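Local coordinates for QdtA (Thermoanaerobacterium thermosaccharolyticum, PDB 4O9E), which belongs to the WxcM-like family of the cupin superfamily, a small beta-rich protein that holds thymidine-5'-diphosphate with residues of both its main antiparallel sheets, at residues H51-L56 / E118-R123; I69-P74 / P93-E98. All blocks are in the same frame, centred on the assembly; numbering follows the deposited sequence.

Both contacts lie in the same five-stranded antiparallel sheet, their centres about 11 Å apart. Across that sheet the strands run 76-82, 67-73, 96-100, 47-53 and 121-122. Interaction 2 joins 67-73 to 96-100, and interaction 1 joins 47-53 to the short outermost strand 121-122. Because 96-100 and 47-53 are neighbours, the contacts touch directly: His51 and Arg97 are joined by a backbone hydrogen bond, and the Ser52 hydroxyl probably hydrogen-bonds to the Val95 carbonyl. Along the chain the order is 51-56, 69-74, 93-98, 118-123, so interaction 2 is nested inside the loop closed by interaction 1. Together they tie distant parts of the chain into one sheet beside the thymidine-5'-diphosphate.

Interaction 1 of 2, residues H51-L56 / E118-R123; sequences HSHKKL and ETDYIR. Unlike the reference sequence in segment 51-56: Ser52 (reference Ala). With TYD (thymidine-5'-diphosphate), chain C.
His53 brings its ring edge up to one face of Tyr121, with NE2 3.3 Å from Tyr121 CE1 and over the middle of the phenol ring, the planes 54° apart. The phenol edge is in turn directed at His51, where Tyr121 CE2 lies 3.7 Å from His51 NE2 over the imidazole face, in an edge-to-face pair. These three rings are the tight part, and Arg123 flanks them, Tyr121 CD2 lying over its guanidinium face. Glu118 holds that guanidinium through a salt bridge, with Arg123 NH2 3.0 Å from Glu118 OE2. Ser52 and Ile122, side chains on the opposite sheet face from His53 and Tyr121, form a hydrogen-bonded antiparallel pair. Asp120 grips the turn 54-56 after strand 47-53: with CG anti to the backbone N (chi1 -172°), its OD1 accepts Lys55 N at 2.8 Å and its OD2 Leu56 N at 3.1 Å, both on the syn side. On the loose, exposed side the bent chain of Lys54 crosses Ile122 and its NZ reaches Thr119 O at 2.7 Å, while a water bridges Lys55 NZ and Asp120 OD1. At the other end, Tyr121 OH donates to O2A of the thymidine-5'-diphosphate (2.8 Å), Arg123 NH2 reaches O1A, and His51 NE2 hydrogen-bonds to O3B at a doubtfully short distance. Arg35, from the other sheet, and Arg48 and Gly49 also hydrogen-bond to the ligand, so both sheets form the diphosphate site, consistent with a cupin barrel pocket.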
ATOM      1  N   HIS A  51      10.921 -14.846  10.866  1.00 32.47           N
ATOM      2  CA  HIS A  51      11.451 -15.450   9.662  1.00 28.68           C
ATOM      3  C   HIS A  51      12.365 -14.463   8.987  1.00 30.36           C
ATOM      4  O   HIS A  51      12.466 -13.298   9.370  1.00 27.01           O
ATOM      5  CB  HIS A  51      10.335 -15.835   8.702  1.00 29.96           C
ATOM      6  CG  HIS A  51       9.345 -14.749   8.424  1.00 30.16           C
ATOM      7  ND1 HIS A  51       9.653 -13.635   7.678  1.00 34.87           N
ATOM      8  CD2 HIS A  51       8.027 -14.655   8.720  1.00 29.18           C
ATOM      9  CE1 HIS A  51       8.571 -12.895   7.521  1.00 35.18           C
ATOM     10  NE2 HIS A  51       7.577 -13.480   8.165  1.00 38.29           N
ATOM     11  N   SER A  52      12.972 -15.004   7.946  1.00 31.92           N
ATOM     12  CA  SER A  52      13.830 -14.296   7.018  1.00 32.97           C
ATOM     13  C   SER A  52      13.389 -14.694   5.612  1.00 30.39           C
ATOM     14  O   SER A  52      12.491 -15.524   5.442  1.00 33.31           O
ATOM     15  CB  SER A  52      15.258 -14.822   7.126  1.00 27.19           C
ATOM     16  OG  SER A  52      16.069 -13.734   6.729  1.00 31.57           O
ATOM     17  N   HIS A  53      14.121 -14.153   4.647  1.00 31.38           N
ATOM     18  CA  HIS A  53      13.953 -14.543   3.264  1.00 34.20           C
ATOM     19  C   HIS A  53      15.298 -14.735   2.614  1.00 27.65           C
ATOM     20  O   HIS A  53      16.253 -14.025   2.885  1.00 28.37           O
ATOM     21  CB  HIS A  53      13.141 -13.493   2.502  1.00 33.39           C
ATOM     22  CG  HIS A  53      11.674 -13.625   2.723  1.00 28.58           C
ATOM     23  ND1 HIS A  53      11.011 -12.941   3.719  1.00 34.33           N
ATOM     24  CD2 HIS A  53      10.732 -14.331   2.052  1.00 34.18           C
ATOM     25  CE1 HIS A  53       9.727 -13.252   3.673  1.00 34.59           C
ATOM     26  NE2 HIS A  53       9.534 -14.106   2.683  1.00 36.37           N
ATOM     27  N   LYS A  54      15.337 -15.718   1.728  1.00 31.75           N
ATOM     28  CA  LYS A  54      16.516 -15.914   0.913  1.00 35.04           C
ATOM     29  C   LYS A  54      16.743 -14.934  -0.229  1.00 33.17           C
ATOM     30  O   LYS A  54      17.868 -14.516  -0.439  1.00 29.14           O
ATOM     31  CB  LYS A  54      16.513 -17.331   0.341  1.00 39.23           C
ATOM     32  CG  LYS A  54      16.844 -18.311   1.447  1.00 47.15           C
ATOM     33  CD  LYS A  54      15.757 -19.352   1.625  1.00 47.45           C
ATOM     34  CE  LYS A  54      15.925 -20.500   0.657  1.00 48.69           C
ATOM     35  NZ  LYS A  54      14.705 -21.303   0.934  1.00 53.63           N
ATOM     36  N   LYS A  55      15.715 -14.602  -0.999  1.00 36.32           N
ATOM     37  CA  LYS A  55      15.948 -13.782  -2.180  1.00 30.86           C
ATOM     38  C   LYS A  55      15.075 -12.535  -2.259  1.00 27.96           C
ATOM     39  O   LYS A  55      15.405 -11.584  -2.957  1.00 28.64           O
ATOM     40  CB  LYS A  55      15.728 -14.647  -3.415  1.00 35.06           C
ATOM     41  CG  LYS A  55      16.933 -15.513  -3.761  1.00 42.22           C
ATOM     42  CD  LYS A  55      16.603 -16.700  -4.655  1.00 50.72           C
ATOM     43  CE  LYS A  55      15.370 -16.504  -5.525  1.00 64.89           C
ATOM     44  NZ  LYS A  55      14.426 -17.647  -5.351  1.00 75.13           N
ATOM     45  N   LEU A  56      14.009 -12.498  -1.480  1.00 28.87           N
ATOM     46  CA  LEU A  56      13.083 -11.395  -1.570  1.00 28.29           C
ATOM     47  C   LEU A  56      13.737 -10.117  -1.087  1.00 26.90           C
ATOM     48  O   LEU A  56      14.450 -10.134  -0.084  1.00 30.32           O
ATOM     49  CB  LEU A  56      11.868 -11.673  -0.710  1.00 25.83           C
ATOM     50  CG  LEU A  56      10.732 -10.639  -0.729  1.00 24.14           C
ATOM     51  CD1 LEU A  56      10.094 -10.722  -2.103  1.00 26.07           C
ATOM     52  CD2 LEU A  56       9.776 -11.041   0.388  1.00 24.69           C
ATOM     53  N   GLU A 118       6.440 -19.526  -0.521  1.00 34.48           N
ATOM     54  CA  GLU A 118       6.671 -20.034   0.830  1.00 41.71           C
ATOM     55  C   GLU A 118       8.052 -20.676   0.909  1.00 33.96           C
ATOM     56  O   GLU A 118       8.669 -20.680   1.961  1.00 42.20           O
ATOM     57  CB  GLU A 118       5.554 -20.965   1.313  1.00 48.38           C
ATOM     58  CG  GLU A 118       5.728 -21.462   2.747  1.00 53.71           C
ATOM     59  CD  GLU A 118       5.781 -20.372   3.811  1.00 56.36           C
ATOM     60  OE1 GLU A 118       6.559 -20.563   4.775  1.00 48.73           O
ATOM     61  OE2 GLU A 118       5.058 -19.345   3.731  1.00 55.45           O
ATOM     62  N   THR A 119       8.623 -21.074  -0.220  1.00 37.39           N
ATOM     63  CA  THR A 119       9.916 -21.733  -0.204  1.00 36.38           C
ATOM     64  C   THR A 119      11.067 -20.732  -0.112  1.00 38.78           C
ATOM     65  O   THR A 119      12.233 -21.106  -0.005  1.00 39.42           O
ATOM     66  CB  THR A 119      10.173 -22.579  -1.464  1.00 40.07           C
ATOM     67  OG1 THR A 119      10.599 -21.745  -2.547  1.00 40.75           O
ATOM     68  CG2 THR A 119       8.955 -23.391  -1.880  1.00 41.55           C
ATOM     69  N   ASP A 120      10.781 -19.439  -0.198  1.00 35.02           N
ATOM     70  CA  ASP A 120      11.856 -18.469  -0.060  1.00 34.27           C
ATOM     71  C   ASP A 120      12.028 -18.113   1.414  1.00 30.58           C
ATOM     72  O   ASP A 120      13.002 -17.443   1.736  1.00 32.30           O
ATOM     73  CB  ASP A 120      11.512 -17.232  -0.913  1.00 34.58           C
ATOM     74  CG  ASP A 120      12.645 -16.238  -0.996  1.00 29.17           C
ATOM     75  OD1 ASP A 120      13.799 -16.643  -1.242  1.00 32.87           O
ATOM     76  OD2 ASP A 120      12.421 -15.034  -0.726  1.00 33.04           O
ATOM     77  N   TYR A 121      11.035 -18.419   2.251  1.00 30.98           N
ATOM     78  CA  TYR A 121      11.034 -18.043   3.663  1.00 35.40           C
ATOM     79  C   TYR A 121      12.017 -18.934   4.397  1.00 36.65           C
ATOM     80  O   TYR A 121      12.147 -20.098   4.037  1.00 34.65           O
ATOM     81  CB  TYR A 121       9.707 -18.313   4.367  1.00 33.39           C
ATOM     82  CG  TYR A 121       8.636 -17.269   4.211  1.00 35.86           C
ATOM     83  CD1 TYR A 121       8.006 -17.110   2.991  1.00 35.56           C
ATOM     84  CD2 TYR A 121       8.165 -16.539   5.299  1.00 37.53           C
ATOM     85  CE1 TYR A 121       6.968 -16.221   2.830  1.00 33.87           C
ATOM     86  CE2 TYR A 121       7.117 -15.649   5.153  1.00 37.87           C
ATOM     87  CZ  TYR A 121       6.526 -15.492   3.918  1.00 34.28           C
ATOM     88  OH  TYR A 121       5.502 -14.617   3.702  1.00 32.64           O
ATOM     89  N   ILE A 122      12.705 -18.391   5.395  1.00 36.44           N
ATOM     90  CA  ILE A 122      13.338 -19.219   6.414  1.00 34.67           C
ATOM     91  C   ILE A 122      12.625 -19.039   7.756  1.00 33.21           C
ATOM     92  O   ILE A 122      12.650 -17.973   8.355  1.00 34.37           O
ATOM     93  CB  ILE A 122      14.822 -18.871   6.551  1.00 35.13           C
ATOM     94  CG1 ILE A 122      15.590 -19.223   5.284  1.00 36.20           C
ATOM     95  CG2 ILE A 122      15.446 -19.756   7.613  1.00 39.33           C
ATOM     96  CD1 ILE A 122      17.010 -18.701   5.300  1.00 33.27           C
ATOM     97  N   ARG A 123      11.871 -20.035   8.192  1.00 34.20           N
ATOM     98  CA  ARG A 123      11.062 -19.920   9.405  1.00 36.61           C
ATOM     99  C   ARG A 123      11.687 -20.662  10.603  1.00 37.76           C
ATOM    100  O   ARG A 123      11.281 -20.486  11.750  1.00 35.83           O
ATOM    101  CB  ARG A 123       9.678 -20.501   9.123  1.00 38.93           C
ATOM    102  CG  ARG A 123       8.905 -19.800   8.013  1.00 38.49           C
ATOM    103  CD  ARG A 123       7.503 -20.370   7.956  1.00 39.69           C
ATOM    104  NE  ARG A 123       6.598 -19.640   7.076  1.00 44.35           N
ATOM    105  CZ  ARG A 123       5.968 -18.495   7.326  1.00 47.53           C
ATOM    106  NH1 ARG A 123       6.185 -17.783   8.426  1.00 54.59           N
ATOM    107  NH2 ARG A 123       5.126 -18.020   6.414  1.00 51.89           N
TER
HETATM  108  PA  TYD C 201       3.605 -14.501   7.175  1.00 53.07           P
HETATM  109  O1A TYD C 201       3.865 -15.918   7.600  1.00 50.04           O
HETATM  110  O2A TYD C 201       4.437 -13.789   6.124  1.00 41.00           O
HETATM  111  O3A TYD C 201       3.167 -13.424   8.294  1.00 51.60           O
HETATM  112  PB  TYD C 201       4.075 -12.439   9.203  1.00 48.56           P
HETATM  113  O1B TYD C 201       4.063 -13.174  10.534  1.00 46.07           O
HETATM  114  O2B TYD C 201       3.251 -11.187   9.220  1.00 37.30           O
HETATM  115  O3B TYD C 201       5.443 -12.276   8.573  1.00 51.23           O
HETATM  116  O5' TYD C 201       2.143 -14.825   6.602  1.00 45.84           O
HETATM  117  C5' TYD C 201       0.959 -15.250   7.261  1.00 52.75           C
HETATM  118  C4' TYD C 201       0.174 -16.052   6.223  1.00 47.53           C
HETATM  119  O4' TYD C 201      -0.224 -15.313   5.065  1.00 49.68           O
HETATM  120  C3' TYD C 201       0.983 -17.205   5.656  1.00 50.84           C
HETATM  121  O3' TYD C 201       0.122 -18.336   5.740  1.00 52.29           O
HETATM  122  C2' TYD C 201       1.201 -16.992   4.164  1.00 48.72           C
HETATM  123  C1' TYD C 201       0.138 -15.954   3.836  1.00 51.21           C
HETATM  124  N1  TYD C 201       0.625 -14.979   2.855  1.00 44.85           N
HETATM  125  C2  TYD C 201       0.176 -14.955   1.598  1.00 39.52           C
HETATM  126  O2  TYD C 201      -0.699 -15.757   1.230  1.00 40.85           O
HETATM  127  N3  TYD C 201       0.575 -14.015   0.721  1.00 36.60           N
HETATM  128  C4  TYD C 201       1.544 -13.152   1.077  1.00 37.08           C
HETATM  129  O4  TYD C 201       1.967 -12.348   0.233  1.00 31.70           O
HETATM  130  C5  TYD C 201       2.056 -13.172   2.365  1.00 39.16           C
HETATM  131  C5M TYD C 201       3.078 -12.188   2.855  1.00 35.71           C
HETATM  132  C6  TYD C 201       1.554 -14.107   3.257  1.00 41.33           C
HETATM  133  O   HOH W   1      14.240 -18.772  -2.557  1.00 42.79           O

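Interaction 2 of 2, residues I69-P74 / P93-E98; sequences IRLKIP and PLVWRE. Unlike the reference sequence in segment 93-98: Leu94 (reference Phe), Val95 (reference Leu). With TDR (thymine), chain D.
Arg70 meets Glu98 at the edge of its guanidinium: NH1 donates within the guanidinium plane to Glu98 OE1 at 2.7 Å, nearly along the C-O bond, in a salt bridge that leaves the two flat groups 66° apart. The indole of Trp96 also has this carboxylate at its edge. Its NE1 donates close to the ring plane to Glu98 OE2 at 2.8 Å, on the anti side of that oxygen, so the two oxygens are held by different partners and the carboxylate's rotation is fixed. Lys72 lies alongside Trp96, with CD 3.9 Å from Trp96 CD1; its chain then bends at chi3 (47°) and again at chi4, carrying NZ to O4 of the bound thymine at 2.6 Å. The thymine's N3 donates to Glu98 OE2 as well. Trp96 also meets the rings of Tyr125, edge-to-face, and Tyr128, on helix 125-136. The opposite face of the sheet carries Leu71 and Arg97, where Leu71 CD2 packs on Arg97 CB at 3.9 Å. Arg97 touches Gln58 and Leu60 of the other sheet, and its side chain comes within about 4 Å of the thymidine-5'-diphosphate. Four backbone hydrogen bonds join the strands, in the pairs Arg70 with Glu98 and Lys72 with Trp96. Beyond them Ile73 CG2 touches Val95 CG2 at 4.0 Å. The result is an antiparallel strand pair within a cupin sheet, with one face turned to the second sheet and the other holding the thymine.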
ATOM      1  N   ILE A  69       9.723  -3.108  14.826  1.00 29.89           N
ATOM      2  CA  ILE A  69      10.329  -4.175  14.023  1.00 30.90           C
ATOM      3  C   ILE A  69      11.668  -4.523  14.663  1.00 26.74           C
ATOM      4  O   ILE A  69      12.588  -3.692  14.766  1.00 36.68           O
ATOM      5  CB  ILE A  69      10.573  -3.724  12.564  1.00 30.97           C
ATOM      6  CG1 ILE A  69       9.354  -3.020  11.959  1.00 30.25           C
ATOM      7  CG2 ILE A  69      11.086  -4.853  11.683  1.00 33.96           C
ATOM      8  CD1 ILE A  69       8.052  -3.790  11.875  1.00 35.96           C
ATOM      9  N   ARG A  70      11.732  -5.770  15.108  1.00 28.33           N
ATOM     10  CA  ARG A  70      12.955  -6.328  15.681  1.00 33.24           C
ATOM     11  C   ARG A  70      13.661  -7.049  14.544  1.00 33.52           C
ATOM     12  O   ARG A  70      13.139  -8.040  14.022  1.00 36.80           O
ATOM     13  CB  ARG A  70      12.674  -7.348  16.788  1.00 34.80           C
ATOM     14  CG  ARG A  70      13.904  -8.080  17.309  1.00 39.57           C
ATOM     15  CD  ARG A  70      13.598  -8.996  18.493  1.00 47.40           C
ATOM     16  NE  ARG A  70      12.839  -8.252  19.501  1.00 44.36           N
ATOM     17  CZ  ARG A  70      11.558  -8.423  19.805  1.00 49.67           C
ATOM     18  NH1 ARG A  70      10.821  -9.382  19.246  1.00 49.39           N
ATOM     19  NH2 ARG A  70      11.024  -7.602  20.700  1.00 53.29           N
ATOM     20  N   LEU A  71      14.842  -6.530  14.240  1.00 36.69           N
ATOM     21  CA  LEU A  71      15.723  -7.037  13.207  1.00 36.31           C
ATOM     22  C   LEU A  71      16.972  -7.648  13.807  1.00 34.47           C
ATOM     23  O   LEU A  71      17.603  -7.076  14.697  1.00 38.46           O
ATOM     24  CB  LEU A  71      16.184  -5.882  12.325  1.00 35.28           C
ATOM     25  CG  LEU A  71      15.105  -4.997  11.718  1.00 40.40           C
ATOM     26  CD1 LEU A  71      15.786  -3.789  11.104  1.00 48.56           C
ATOM     27  CD2 LEU A  71      14.257  -5.786  10.730  1.00 37.04           C
ATOM     28  N   LYS A  72      17.349  -8.797  13.267  1.00 31.69           N
ATOM     29  CA  LYS A  72      18.483  -9.524  13.814  1.00 35.36           C
ATOM     30  C   LYS A  72      19.256 -10.131  12.678  1.00 30.96           C
ATOM     31  O   LYS A  72      18.658 -10.695  11.766  1.00 34.68           O
ATOM     32  CB  LYS A  72      17.965 -10.705  14.632  1.00 39.98           C
ATOM     33  CG  LYS A  72      17.138 -10.294  15.837  1.00 55.68           C
ATOM     34  CD  LYS A  72      16.514 -11.463  16.585  1.00 60.72           C
ATOM     35  CE  LYS A  72      17.540 -12.559  16.821  1.00 66.93           C
ATOM     36  NZ  LYS A  72      17.221 -13.133  18.152  1.00 79.38           N
ATOM     37  N   ILE A  73      20.569 -10.049  12.790  1.00 31.88           N
ATOM     38  CA  ILE A  73      21.464 -10.902  12.033  1.00 31.83           C
ATOM     39  C   ILE A  73      22.436 -11.393  13.109  1.00 40.52           C
ATOM     40  O   ILE A  73      22.396 -10.864  14.219  1.00 31.55           O
ATOM     41  CB  ILE A  73      22.175 -10.108  10.925  1.00 34.06           C
ATOM     42  CG1 ILE A  73      23.063  -8.993  11.470  1.00 37.07           C
ATOM     43  CG2 ILE A  73      21.161  -9.462   9.987  1.00 37.67           C
ATOM     44  CD1 ILE A  73      24.029  -8.381  10.478  1.00 36.12           C
ATOM     45  N   PRO A  74      23.263 -12.411  12.820  1.00 38.62           N
ATOM     46  CA  PRO A  74      24.135 -12.952  13.863  1.00 43.39           C
ATOM     47  C   PRO A  74      24.896 -11.846  14.570  1.00 42.90           C
ATOM     48  O   PRO A  74      25.540 -11.018  13.929  1.00 41.70           O
ATOM     49  CB  PRO A  74      25.067 -13.869  13.073  1.00 44.16           C
ATOM     50  CG  PRO A  74      24.127 -14.412  12.037  1.00 43.37           C
ATOM     51  CD  PRO A  74      23.438 -13.159  11.566  1.00 41.04           C
ATOM     52  N   PRO A  93      17.704  -9.745   1.864  1.00 28.27           N
ATOM     53  CA  PRO A  93      17.929 -11.140   2.214  1.00 34.16           C
ATOM     54  C   PRO A  93      18.716 -11.361   3.502  1.00 28.38           C
ATOM     55  O   PRO A  93      19.627 -10.597   3.820  1.00 31.56           O
ATOM     56  CB  PRO A  93      18.742 -11.689   1.039  1.00 34.42           C
ATOM     57  CG  PRO A  93      18.273 -10.888  -0.136  1.00 36.81           C
ATOM     58  CD  PRO A  93      17.993  -9.512   0.436  1.00 35.40           C
ATOM     59  N   LEU A  94      18.270 -12.389   4.211  1.00 28.41           N
ATOM     60  CA  LEU A  94      18.967 -13.007   5.330  1.00 32.41           C
ATOM     61  C   LEU A  94      19.036 -12.133   6.579  1.00 34.45           C
ATOM     62  O   LEU A  94      19.960 -12.222   7.387  1.00 35.28           O
ATOM     63  CB  LEU A  94      20.337 -13.493   4.887  1.00 30.13           C
ATOM     64  CG  LEU A  94      20.365 -14.669   3.904  1.00 35.76           C
ATOM     65  CD1 LEU A  94      21.782 -15.217   3.916  1.00 41.70           C
ATOM     66  CD2 LEU A  94      19.414 -15.800   4.275  1.00 34.95           C
ATOM     67  N   VAL A  95      18.014 -11.305   6.749  1.00 33.35           N
ATOM     68  CA  VAL A  95      17.809 -10.609   8.003  1.00 31.65           C
ATOM     69  C   VAL A  95      16.568 -11.239   8.604  1.00 37.69           C
ATOM     70  O   VAL A  95      15.547 -11.424   7.939  1.00 32.95           O
ATOM     71  CB  VAL A  95      17.562  -9.132   7.706  1.00 32.62           C
ATOM     72  CG1 VAL A  95      17.276  -8.328   8.952  1.00 32.79           C
ATOM     73  CG2 VAL A  95      18.740  -8.556   6.948  1.00 34.05           C
ATOM     74  N   TRP A  96      16.635 -11.466   9.906  1.00 34.75           N
ATOM     75  CA  TRP A  96      15.546 -12.115  10.616  1.00 30.82           C
ATOM     76  C   TRP A  96      14.631 -11.025  11.149  1.00 28.23           C
ATOM     77  O   TRP A  96      15.053  -9.985  11.641  1.00 29.71           O
ATOM     78  CB  TRP A  96      16.103 -13.062  11.691  1.00 34.47           C
ATOM     79  CG  TRP A  96      15.059 -13.726  12.580  1.00 33.87           C
ATOM     80  CD1 TRP A  96      14.460 -13.180  13.693  1.00 30.90           C
ATOM     81  CD2 TRP A  96      14.464 -15.014  12.411  1.00 31.24           C
ATOM     82  NE1 TRP A  96      13.519 -14.039  14.205  1.00 30.17           N
ATOM     83  CE2 TRP A  96      13.559 -15.203  13.489  1.00 29.86           C
ATOM     84  CE3 TRP A  96      14.656 -16.060  11.506  1.00 29.71           C
ATOM     85  CZ2 TRP A  96      12.789 -16.347  13.629  1.00 28.87           C
ATOM     86  CZ3 TRP A  96      13.933 -17.216  11.681  1.00 29.44           C
ATOM     87  CH2 TRP A  96      13.017 -17.362  12.739  1.00 33.19           C
ATOM     88  N   ARG A  97      13.322 -11.163  11.002  1.00 32.20           N
ATOM     89  CA  ARG A  97      12.554 -10.122  11.661  1.00 34.59           C
ATOM     90  C   ARG A  97      11.351 -10.570  12.477  1.00 31.93           C
ATOM     91  O   ARG A  97      10.747 -11.595  12.183  1.00 31.91           O
ATOM     92  CB  ARG A  97      12.084  -9.078  10.665  1.00 38.91           C
ATOM     93  CG  ARG A  97      11.077  -9.575   9.649  1.00 43.04           C
ATOM     94  CD  ARG A  97      10.452  -8.347   9.016  1.00 50.42           C
ATOM     95  NE  ARG A  97       9.255  -8.683   8.254  1.00 49.12           N
ATOM     96  CZ  ARG A  97       9.300  -9.301   7.085  1.00 47.25           C
ATOM     97  NH1 ARG A  97      10.497  -9.592   6.588  1.00 44.31           N
ATOM     98  NH2 ARG A  97       8.161  -9.554   6.447  1.00 44.72           N
ATOM     99  N   GLU A  98      10.955  -9.688  13.391  1.00 33.44           N
ATOM    100  CA  GLU A  98       9.780  -9.914  14.219  1.00 32.02           C
ATOM    101  C   GLU A  98       9.140  -8.546  14.370  1.00 31.26           C
ATOM    102  O   GLU A  98       9.811  -7.522  14.298  1.00 32.57           O
ATOM    103  CB  GLU A  98      10.140 -10.567  15.558  1.00 36.31           C
ATOM    104  CG  GLU A  98      10.895 -11.886  15.466  1.00 39.64           C
ATOM    105  CD  GLU A  98      11.694 -12.253  16.712  1.00 46.06           C
ATOM    106  OE1 GLU A  98      11.506 -11.541  17.716  1.00 34.72           O
ATOM    107  OE2 GLU A  98      12.505 -13.213  16.699  1.00 40.19           O
TER
HETATM  108  N1  TDR D 202      14.505 -17.777  19.199  1.00 86.31           N
HETATM  109  C2  TDR D 202      13.663 -17.153  18.374  1.00 83.06           C
HETATM  110  O2  TDR D 202      12.745 -17.791  17.813  1.00 78.75           O
HETATM  111  N3  TDR D 202      13.811 -15.845  18.149  1.00 87.99           N
HETATM  112  C4  TDR D 202      14.782 -15.142  18.742  1.00 84.66           C
HETATM  113  O4  TDR D 202      14.802 -13.927  18.449  1.00 83.69           O
HETATM  114  C5  TDR D 202      15.741 -15.818  19.665  1.00 80.87           C
HETATM  115  CM5 TDR D 202      16.906 -15.258  20.441  1.00 73.99           C
HETATM  116  C6  TDR D 202      15.517 -17.173  19.836  1.00 87.67           C